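Local coordinates for diheme cytochrome c (Shewanella baltica, PDB 3U99), which probably carries electrons between redox partners, using two covalently attached c-type hemes whose irons each have two histidine ligands, at residues Met24-Asn29 with Ser119-Cys124; Pro113-Phe118 with Val138-Phe143; Asn12-Ala17 with Ala59-Tyr64. All coordinates share one frame; numbering follows the deposited sequence.

Contact 1. Residues Met24-Asn29 with Ser119-Cys124. With HEC (heme c), chain B.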
# COMPACT_ATOMS: atom_id res chain seq x y z
N MET A 24 5.40 -3.84 0.22
CA MET A 24 4.70 -4.21 1.48
C MET A 24 3.26 -4.55 1.13
O MET A 24 2.66 -4.06 0.18
CB MET A 24 4.68 -3.01 2.44
CG MET A 24 4.08 -1.73 1.86
SD MET A 24 3.59 -0.60 3.21
CE MET A 24 2.14 -1.41 3.80
N ALA A 25 2.69 -5.37 2.01
CA ALA A 25 1.30 -5.74 1.88
C ALA A 25 0.43 -4.63 2.44
O ALA A 25 0.33 -4.39 3.65
CB ALA A 25 1.01 -7.05 2.57
N TYR A 26 -0.23 -3.90 1.54
CA TYR A 26 -1.06 -2.78 1.93
C TYR A 26 -2.28 -3.23 2.71
O TYR A 26 -3.01 -4.11 2.26
CB TYR A 26 -1.54 -2.00 0.72
CG TYR A 26 -0.41 -1.39 -0.07
CD1 TYR A 26 0.37 -0.38 0.49
CD2 TYR A 26 -0.07 -1.82 -1.33
CE1 TYR A 26 1.42 0.17 -0.22
CE2 TYR A 26 0.96 -1.27 -2.05
CZ TYR A 26 1.72 -0.26 -1.48
OH TYR A 26 2.75 0.22 -2.24
N PRO A 27 -2.55 -2.71 3.89
CA PRO A 27 -3.79 -3.07 4.60
C PRO A 27 -5.01 -2.87 3.72
O PRO A 27 -5.15 -1.88 2.99
CB PRO A 27 -3.80 -2.10 5.79
CG PRO A 27 -2.31 -1.92 6.09
CD PRO A 27 -1.66 -1.87 4.73
N ALA A 28 -5.92 -3.81 3.80
CA ALA A 28 -7.15 -3.78 3.00
C ALA A 28 -7.96 -2.53 3.24
O ALA A 28 -8.70 -2.08 2.35
CB ALA A 28 -8.02 -4.97 3.33
N ASN A 29 -7.92 -1.94 4.44
CA ASN A 29 -8.76 -0.80 4.75
C ASN A 29 -8.26 0.53 4.19
O ASN A 29 -8.87 1.58 4.46
CB ASN A 29 -9.09 -0.70 6.23
CG ASN A 29 -7.93 -0.35 7.09
OD1 ASN A 29 -6.88 -0.01 6.57
ND2 ASN A 29 -8.17 -0.51 8.39
N SER A 119 4.91 5.32 -2.48
CA SER A 119 4.29 3.99 -2.55
C SER A 119 4.79 3.03 -1.52
O SER A 119 4.00 2.23 -1.02
CB SER A 119 4.54 3.40 -3.95
OG SER A 119 3.90 4.10 -4.96
N GLN A 120 6.07 2.98 -1.22
CA GLN A 120 6.47 1.97 -0.21
C GLN A 120 6.35 2.63 1.15
O GLN A 120 7.27 3.23 1.70
CB GLN A 120 7.86 1.38 -0.45
CG GLN A 120 8.31 0.35 0.61
CD GLN A 120 7.85 -1.06 0.28
OE1 GLN A 120 6.75 -1.28 -0.16
NE2 GLN A 120 8.67 -2.07 0.53
N CYS A 121 5.16 2.54 1.74
CA CYS A 121 4.92 3.26 2.97
C CYS A 121 5.88 2.87 4.09
O CYS A 121 6.12 3.72 4.95
CB CYS A 121 3.51 2.92 3.49
SG CYS A 121 2.18 2.71 2.25
N SER A 122 6.31 1.63 4.14
CA SER A 122 7.11 1.12 5.22
C SER A 122 8.49 1.75 5.26
O SER A 122 9.20 1.58 6.26
CB SER A 122 7.24 -0.39 5.08
OG SER A 122 7.72 -0.74 3.81
N ASN A 123 8.88 2.51 4.23
CA ASN A 123 10.17 3.21 4.34
C ASN A 123 10.07 4.27 5.40
O ASN A 123 11.09 4.56 6.01
CB ASN A 123 10.51 3.83 2.99
CG ASN A 123 11.01 2.85 1.97
OD1 ASN A 123 11.44 1.74 2.26
ND2 ASN A 123 10.91 3.28 0.70
N CYS A 124 8.93 4.84 5.66
CA CYS A 124 8.72 5.93 6.60
C CYS A 124 7.90 5.50 7.82
O CYS A 124 8.11 5.97 8.93
CB CYS A 124 8.02 7.11 5.93
SG CYS A 124 8.92 7.78 4.52
FE HEC B . 2.40 8.61 5.42
CHA HEC B . 1.15 10.68 7.81
CHB HEC B . -0.46 6.81 5.46
CHC HEC B . 3.60 6.73 2.79
CHD HEC B . 5.36 10.22 5.63
NA HEC B . 0.70 8.67 6.48
C1A HEC B . 0.33 9.59 7.41
C2A HEC B . -0.95 9.30 7.97
C3A HEC B . -1.40 8.21 7.32
C4A HEC B . -0.38 7.82 6.36
CMA HEC B . -2.72 7.46 7.51
CAA HEC B . -1.62 10.03 9.10
CBA HEC B . -0.92 9.65 10.40
CGA HEC B . -1.41 10.33 11.66
O1A HEC B . -2.57 10.85 11.59
O2A HEC B . -0.87 10.25 12.76
NB HEC B . 1.67 7.06 4.34
C1B HEC B . 0.42 6.45 4.50
C2B HEC B . 0.33 5.42 3.54
C3B HEC B . 1.44 5.44 2.80
C4B HEC B . 2.31 6.44 3.30
CMB HEC B . -0.91 4.50 3.49
CAB HEC B . 1.89 4.49 1.67
CBB HEC B . 0.79 4.33 0.53
NC HEC B . 4.13 8.51 4.39
C1C HEC B . 4.42 7.68 3.39
C2C HEC B . 5.77 7.78 2.97
C3C HEC B . 6.28 8.76 3.81
C4C HEC B . 5.27 9.19 4.69
CMC HEC B . 6.48 6.94 1.95
CAC HEC B . 7.72 9.22 3.90
CBC HEC B . 8.26 9.93 2.65
ND HEC B . 3.11 10.17 6.48
C1D HEC B . 4.37 10.66 6.40
C2D HEC B . 4.49 11.80 7.27
C3D HEC B . 3.28 12.02 7.83
C4D HEC B . 2.43 10.92 7.34
CMD HEC B . 5.75 12.62 7.43
CAD HEC B . 2.94 13.13 8.81
CBD HEC B . 2.66 14.41 7.96
CGD HEC B . 2.64 15.70 8.77
O1D HEC B . 1.86 15.36 9.85
O2D HEC B . 2.49 16.78 8.01

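Contact 2. Residues Pro113-Phe118 with Val138-Phe143. With HEC (heme c), chain B.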
# COMPACT_ATOMS: atom_id res chain seq x y z
N PRO A 113 16.83 9.54 -2.45
CA PRO A 113 17.09 8.24 -3.02
C PRO A 113 16.73 7.11 -2.07
O PRO A 113 16.54 5.96 -2.49
CB PRO A 113 18.60 8.23 -3.32
CG PRO A 113 19.14 9.55 -2.92
CD PRO A 113 18.03 10.39 -2.39
N LYS A 114 16.63 7.44 -0.78
CA LYS A 114 16.28 6.36 0.14
C LYS A 114 14.79 6.16 0.20
O LYS A 114 14.31 5.25 0.84
CB LYS A 114 16.85 6.70 1.50
CG LYS A 114 18.35 7.02 1.57
CD LYS A 114 18.67 7.40 3.02
CE LYS A 114 20.14 7.61 3.30
NZ LYS A 114 20.56 8.77 2.43
N VAL A 115 13.97 6.92 -0.38
CA VAL A 115 12.50 6.89 -0.47
C VAL A 115 11.99 6.85 -1.95
O VAL A 115 11.44 5.86 -2.38
CB VAL A 115 11.91 8.13 0.28
CG1 VAL A 115 10.44 8.24 0.13
CG2 VAL A 115 12.31 8.07 1.76
N GLY A 116 12.14 7.91 -2.73
CA GLY A 116 11.83 7.99 -4.13
C GLY A 116 10.38 8.19 -4.50
O GLY A 116 10.12 8.88 -5.47
N SER A 117 9.46 7.61 -3.75
CA SER A 117 8.06 7.85 -3.93
C SER A 117 7.36 7.43 -2.67
O SER A 117 7.91 6.80 -1.79
CB SER A 117 7.63 7.05 -5.13
OG SER A 117 7.62 5.72 -4.86
N PHE A 118 6.08 7.82 -2.59
CA PHE A 118 5.31 7.46 -1.42
C PHE A 118 4.80 6.03 -1.39
O PHE A 118 4.25 5.60 -0.39
CB PHE A 118 4.10 8.39 -1.41
CG PHE A 118 4.36 9.77 -0.89
CD1 PHE A 118 4.73 9.98 0.40
CD2 PHE A 118 4.17 10.85 -1.70
CE1 PHE A 118 4.99 11.24 0.90
CE2 PHE A 118 4.43 12.14 -1.24
CZ PHE A 118 4.79 12.32 0.07
N VAL A 138 6.55 8.17 12.62
CA VAL A 138 7.15 8.28 11.30
C VAL A 138 8.62 8.68 11.40
O VAL A 138 8.96 9.54 12.19
CB VAL A 138 6.50 9.44 10.46
CG1 VAL A 138 7.28 9.81 9.20
CG2 VAL A 138 5.14 8.95 10.11
N ASN A 139 9.45 8.03 10.62
CA ASN A 139 10.89 8.33 10.52
C ASN A 139 11.25 8.20 9.06
O ASN A 139 11.25 7.06 8.55
CB ASN A 139 11.70 7.36 11.44
CG ASN A 139 13.16 7.71 11.58
OD1 ASN A 139 13.86 7.45 12.61
ND2 ASN A 139 13.74 8.22 10.56
N ILE A 140 11.62 9.33 8.46
CA ILE A 140 11.93 9.42 7.04
C ILE A 140 13.41 9.14 6.81
O ILE A 140 14.25 9.84 7.36
CB ILE A 140 11.56 10.80 6.49
CG1 ILE A 140 10.08 11.05 6.69
CG2 ILE A 140 12.01 10.88 5.04
CD1 ILE A 140 9.60 12.28 5.96
N PRO A 141 13.75 8.10 6.08
CA PRO A 141 15.17 7.75 5.90
C PRO A 141 15.91 8.93 5.31
O PRO A 141 15.51 9.54 4.37
CB PRO A 141 15.15 6.60 4.90
CG PRO A 141 13.78 6.03 4.96
CD PRO A 141 12.86 7.13 5.44
N GLY A 142 17.04 9.20 5.97
CA GLY A 142 17.90 10.29 5.67
C GLY A 142 17.55 11.58 6.34
O GLY A 142 18.38 12.49 6.26
N PHE A 143 16.40 11.71 6.99
CA PHE A 143 15.91 12.90 7.62
C PHE A 143 15.55 12.73 9.08
O PHE A 143 15.60 13.72 9.84
CB PHE A 143 14.69 13.43 6.88
CG PHE A 143 15.09 14.03 5.51
CD1 PHE A 143 15.32 15.38 5.35
CD2 PHE A 143 15.24 13.22 4.41
CE1 PHE A 143 15.69 15.88 4.11
CE2 PHE A 143 15.63 13.71 3.17
CZ PHE A 143 15.88 15.06 3.01
FE HEC B . 2.40 8.61 5.42
CHA HEC B . 1.15 10.68 7.81
CHB HEC B . -0.46 6.81 5.46
CHC HEC B . 3.60 6.73 2.79
CHD HEC B . 5.36 10.22 5.63
NA HEC B . 0.70 8.67 6.48
C1A HEC B . 0.33 9.59 7.41
C2A HEC B . -0.95 9.30 7.97
C3A HEC B . -1.40 8.21 7.32
C4A HEC B . -0.38 7.82 6.36
CMA HEC B . -2.72 7.46 7.51
CAA HEC B . -1.62 10.03 9.10
CBA HEC B . -0.92 9.65 10.40
CGA HEC B . -1.41 10.33 11.66
O1A HEC B . -2.57 10.85 11.59
O2A HEC B . -0.87 10.25 12.76
NB HEC B . 1.67 7.06 4.34
C1B HEC B . 0.42 6.45 4.50
C2B HEC B . 0.33 5.42 3.54
C3B HEC B . 1.44 5.44 2.80
C4B HEC B . 2.31 6.44 3.30
CMB HEC B . -0.91 4.50 3.49
CAB HEC B . 1.89 4.49 1.67
CBB HEC B . 0.79 4.33 0.53
NC HEC B . 4.13 8.51 4.39
C1C HEC B . 4.42 7.68 3.39
C2C HEC B . 5.77 7.78 2.97
C3C HEC B . 6.28 8.76 3.81
C4C HEC B . 5.27 9.19 4.69
CMC HEC B . 6.48 6.94 1.95
CAC HEC B . 7.72 9.22 3.90
CBC HEC B . 8.26 9.93 2.65
ND HEC B . 3.11 10.17 6.48
C1D HEC B . 4.37 10.66 6.40
C2D HEC B . 4.49 11.80 7.27
C3D HEC B . 3.28 12.02 7.83
C4D HEC B . 2.43 10.92 7.34
CMD HEC B . 5.75 12.62 7.43
CAD HEC B . 2.94 13.13 8.81
CBD HEC B . 2.66 14.41 7.96
CGD HEC B . 2.64 15.70 8.77
O1D HEC B . 1.86 15.36 9.85
O2D HEC B . 2.49 16.78 8.01

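Contact 3. Residues Asn12-Ala17 with Ala59-Tyr64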
# COMPACT_ATOMS: atom_id res chain seq x y z
N ASN A 12 -5.35 -12.65 6.88
CA ASN A 12 -4.54 -11.98 5.86
C ASN A 12 -3.26 -12.73 5.55
O ASN A 12 -2.40 -12.21 4.88
CB ASN A 12 -4.20 -10.56 6.36
CG ASN A 12 -3.36 -10.53 7.58
OD1 ASN A 12 -3.22 -11.49 8.28
ND2 ASN A 12 -2.77 -9.35 7.80
N ALA A 13 -3.08 -13.99 6.02
CA ALA A 13 -1.79 -14.66 5.78
C ALA A 13 -1.48 -14.85 4.32
O ALA A 13 -0.38 -14.51 3.84
CB ALA A 13 -1.81 -15.99 6.54
N GLU A 14 -2.40 -15.37 3.53
CA GLU A 14 -2.18 -15.56 2.10
C GLU A 14 -1.99 -14.22 1.41
O GLU A 14 -1.13 -14.08 0.56
CB GLU A 14 -3.36 -16.33 1.49
CG GLU A 14 -3.15 -16.60 -0.02
CD GLU A 14 -4.21 -17.51 -0.59
OE1 GLU A 14 -5.40 -17.43 -0.18
OE2 GLU A 14 -3.88 -18.31 -1.49
N TYR A 15 -2.82 -13.26 1.73
CA TYR A 15 -2.68 -11.93 1.20
C TYR A 15 -1.30 -11.35 1.42
O TYR A 15 -0.70 -10.76 0.53
CB TYR A 15 -3.80 -11.06 1.84
CG TYR A 15 -3.59 -9.60 1.41
CD1 TYR A 15 -3.82 -9.19 0.12
CD2 TYR A 15 -3.17 -8.63 2.27
CE1 TYR A 15 -3.62 -7.88 -0.29
CE2 TYR A 15 -2.94 -7.29 1.90
CZ TYR A 15 -3.19 -6.94 0.61
OH TYR A 15 -3.00 -5.66 0.16
N THR A 16 -0.78 -11.46 2.64
CA THR A 16 0.52 -10.93 2.93
C THR A 16 1.60 -11.58 2.09
O THR A 16 2.51 -10.90 1.60
CB THR A 16 0.82 -11.12 4.43
OG1 THR A 16 -0.19 -10.37 5.10
CG2 THR A 16 2.21 -10.58 4.74
N ALA A 17 1.48 -12.91 1.90
CA ALA A 17 2.47 -13.58 1.07
C ALA A 17 2.36 -13.19 -0.38
O ALA A 17 3.37 -12.96 -1.06
CB ALA A 17 2.27 -15.11 1.16
N ALA A 59 -8.96 -15.26 -6.59
CA ALA A 59 -10.30 -15.13 -6.08
C ALA A 59 -10.27 -14.99 -4.57
O ALA A 59 -11.03 -14.19 -4.01
CB ALA A 59 -11.15 -16.34 -6.45
N ARG A 60 -9.42 -15.74 -3.86
CA ARG A 60 -9.36 -15.62 -2.40
C ARG A 60 -8.79 -14.26 -2.03
O ARG A 60 -9.20 -13.67 -1.01
CB ARG A 60 -8.54 -16.73 -1.79
CG ARG A 60 -9.24 -18.06 -1.79
CD ARG A 60 -8.52 -19.04 -0.85
NE ARG A 60 -7.16 -19.33 -1.33
CZ ARG A 60 -6.80 -20.28 -2.18
NH1 ARG A 60 -7.70 -21.11 -2.68
NH2 ARG A 60 -5.52 -20.40 -2.49
N ILE A 61 -7.85 -13.72 -2.78
CA ILE A 61 -7.30 -12.39 -2.51
C ILE A 61 -8.35 -11.31 -2.67
O ILE A 61 -8.52 -10.45 -1.82
CB ILE A 61 -6.08 -12.14 -3.42
CG1 ILE A 61 -4.92 -13.06 -3.08
CG2 ILE A 61 -5.67 -10.67 -3.34
CD1 ILE A 61 -4.31 -12.84 -1.81
N GLU A 62 -9.09 -11.36 -3.79
CA GLU A 62 -10.13 -10.40 -4.05
C GLU A 62 -11.18 -10.46 -2.96
O GLU A 62 -11.65 -9.44 -2.46
CB GLU A 62 -10.76 -10.66 -5.41
CG GLU A 62 -11.83 -9.63 -5.75
CD GLU A 62 -12.26 -9.69 -7.20
OE1 GLU A 62 -11.44 -9.57 -8.15
OE2 GLU A 62 -13.53 -9.84 -7.34
N GLU A 63 -11.58 -11.68 -2.59
CA GLU A 63 -12.60 -11.82 -1.58
C GLU A 63 -12.13 -11.27 -0.22
O GLU A 63 -12.90 -10.59 0.47
CB GLU A 63 -12.98 -13.30 -1.48
CG GLU A 63 -13.79 -13.83 -2.65
CD GLU A 63 -15.25 -13.42 -2.46
OE1 GLU A 63 -15.52 -12.40 -1.78
OE2 GLU A 63 -16.14 -14.15 -2.95
N TYR A 64 -10.90 -11.47 0.13
CA TYR A 64 -10.30 -10.94 1.36
C TYR A 64 -10.37 -9.41 1.30
O TYR A 64 -10.78 -8.75 2.24
CB TYR A 64 -8.84 -11.48 1.51
CG TYR A 64 -8.24 -10.72 2.68
CD1 TYR A 64 -8.56 -10.99 4.00
CD2 TYR A 64 -7.35 -9.67 2.46
CE1 TYR A 64 -7.99 -10.25 5.06
CE2 TYR A 64 -6.82 -8.90 3.48
CZ TYR A 64 -7.14 -9.20 4.79
OH TYR A 64 -6.63 -8.44 5.78
O HOH W 1 -6.72 -14.59 0.80

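Contact 1. Residues Met24-Asn29 with Ser119-Cys124
Met24 meets Gln120 through its backbone N and its CG, both near the amide oxygen OE1. The N-H of Met24 donates to Gln120 OE1 at 2.9 Å, and the bond is nearly straight (172° at the hydrogen). The donor is tilted 22° from the amide carbonyl plane. Gln120 reaches it because its chain bends at chi2 (87°), and the two side chains slide past each other in opposite directions. Met24 SD packs on Cys121 CB at 3.5 Å and also lies close to the backbone N of Ser122.

The second bond uses Tyr26. Its OH donates to the carbonyl O of Ser119 at 2.7 Å, approaching from well above the carbonyl plane. The same ring edge meets sulfur, with Tyr26 CE1 3.6 Å from Cys121 SG. This is an in-plane sulfur-aromatic contact. One face of the Tyr26 ring carries the carbonyl O of Met24, over its centre.

Cys121 SG is bonded to heme CAB and Cys124 SG to heme CAC. Together with His125, an axial ligand, they form the CXXCH motif of c-type cytochromes. Tyr26 also meets the ring of His23, an axial ligand of the other heme. In one of its two conformers, Ser119 OG hydrogen-bonds a propionate of that heme. The contact therefore lies between the two heme sites.

Residues 24-29 lie in the loop between helix 13-19 and helix 33-40, with Ala28 against helix 55-67. Residues 119-124 lie in the loop between helix 95-101 and strand 139-140, and Cys124 pairs through its backbone with Asn139 of that strand.

Contact 2. Residues Pro113-Phe118 with Val138-Phe143
Lys114 and Pro141 lie against each other where two surface turns meet, and Val115 extends the patch inward. Lys114 CB touches Pro141 CB at 3.8 Å. Farther out, Lys114 CD passes over the peptide that joins Pro141 to Gly142, 3.8 Å from Gly142 N. The contact of the lysine is made by its methylene groups. Gly142 has a positive phi (86°), and a CB there would come tight against Lys114 CD.

Val115 divides its two methyls between protein and cofactor. CG2 meets Pro141 CD at 3.8 Å, and the two side chains cross at about a right angle. Val115 CG2 also approaches Ile140 CG2, more loosely, at 4.3 Å. Val115 CG1 stands opposite the backbone N (chi1 175°) and lies 3.7 Å from heme CBC. The Asn112 side chain bonds Lys114 N and Pro141 O and so ties the two turns together.

Nearer the heme, Phe118 and Val138 touch the macrocycle. Phe118 CD1 is 3.5 Å from heme C2C, which lies at the edge of the phenyl ring. Val138 CG1 packs on heme CMD at 3.7 Å. Phe118 also meets His101, an axial ligand of this heme, edge-to-face. Replacing Phe118 by alanine is likely to leave a gap beside heme C2C and take one edge-to-face neighbour from the His101 ring, which the iron would still hold.

Residues 113-118 and the start of the short hairpin of strands 139-140 and 144-145 thus build an apolar wall of the second heme pocket. Such a lining of aliphatic and aromatic side chains is characteristic of a cytochrome c heme crevice.

Contact 3. Residues Asn12-Ala17 with Ala59-Tyr64
Asn12, at the N-cap position of helix 13-19, lies over a face of the Tyr64 ring. Its CA makes a CH-pi contact, 4.3 Å from the centroid of the Tyr64 ring. Asn12 CB comes close to the hydroxyl, 3.3 Å from Tyr64 OH. The carbonyl O of Asn12 starts the helix by accepting from both the N and the OG1 of Thr16.

Glu14 reaches across to Arg60 of helix 55-67. Its chain is extended, with CG trans to the backbone N (chi1 -178°), and this carries the carboxylate over to the other helix. Arg60 grips it side-on with two nitrogens. Arg60 NE donates to Glu14 OE1 at 2.8 Å, and Arg60 NH2 donates to Glu14 OE2 at 2.8 Å. Both oxygens use their syn lone pairs, and the carboxylate and guanidinium planes are only 7° apart. This is a bidentate salt bridge in which neither group can easily twist without losing a bond. A water also donates to Glu14 OE1 and, weakly, to Arg60 O.

The axes of segments 13-17 and 59-64 come within 9.8 Å and cross at -111°. Helix 13-19 leads into the CXXCH motif formed by Cys19, Cys22 and His23, so the crossing packs helix 55-67 beside the first heme site.

Tyr15 fills the inner side of this crossing. Ile61 CD1 lies 3.5 Å from Tyr15 CA and at the edge of the Tyr15 ring. On the Tyr64 side, Tyr15 CD2 meets Tyr64 CE2 at 3.9 Å, and the two rings are oblique. The Tyr15 hydroxyl hydrogen-bonds the carbonyl O of Tyr26. Both Tyr15 and Ile61 touch the first heme.

From the N terminus, contact 3 comes first: residues 59-64 return to residues 12-17 and close a loop that includes the first CXXCH motif and helix 33-40. Residues 24-29 lie within that loop, but their partners, 119-124, come much later, so contacts 1 and 3 cross. The two also touch directly. Contact 2 then closes a short loop from 113-118 to 138-143. It crosses contact 1, because 119-124 falls inside it, and these two touch directly as well. Contacts 2 and 3 are in series, on opposite sides of the chain's centre. Contact 1 connects the two heme sites they flank.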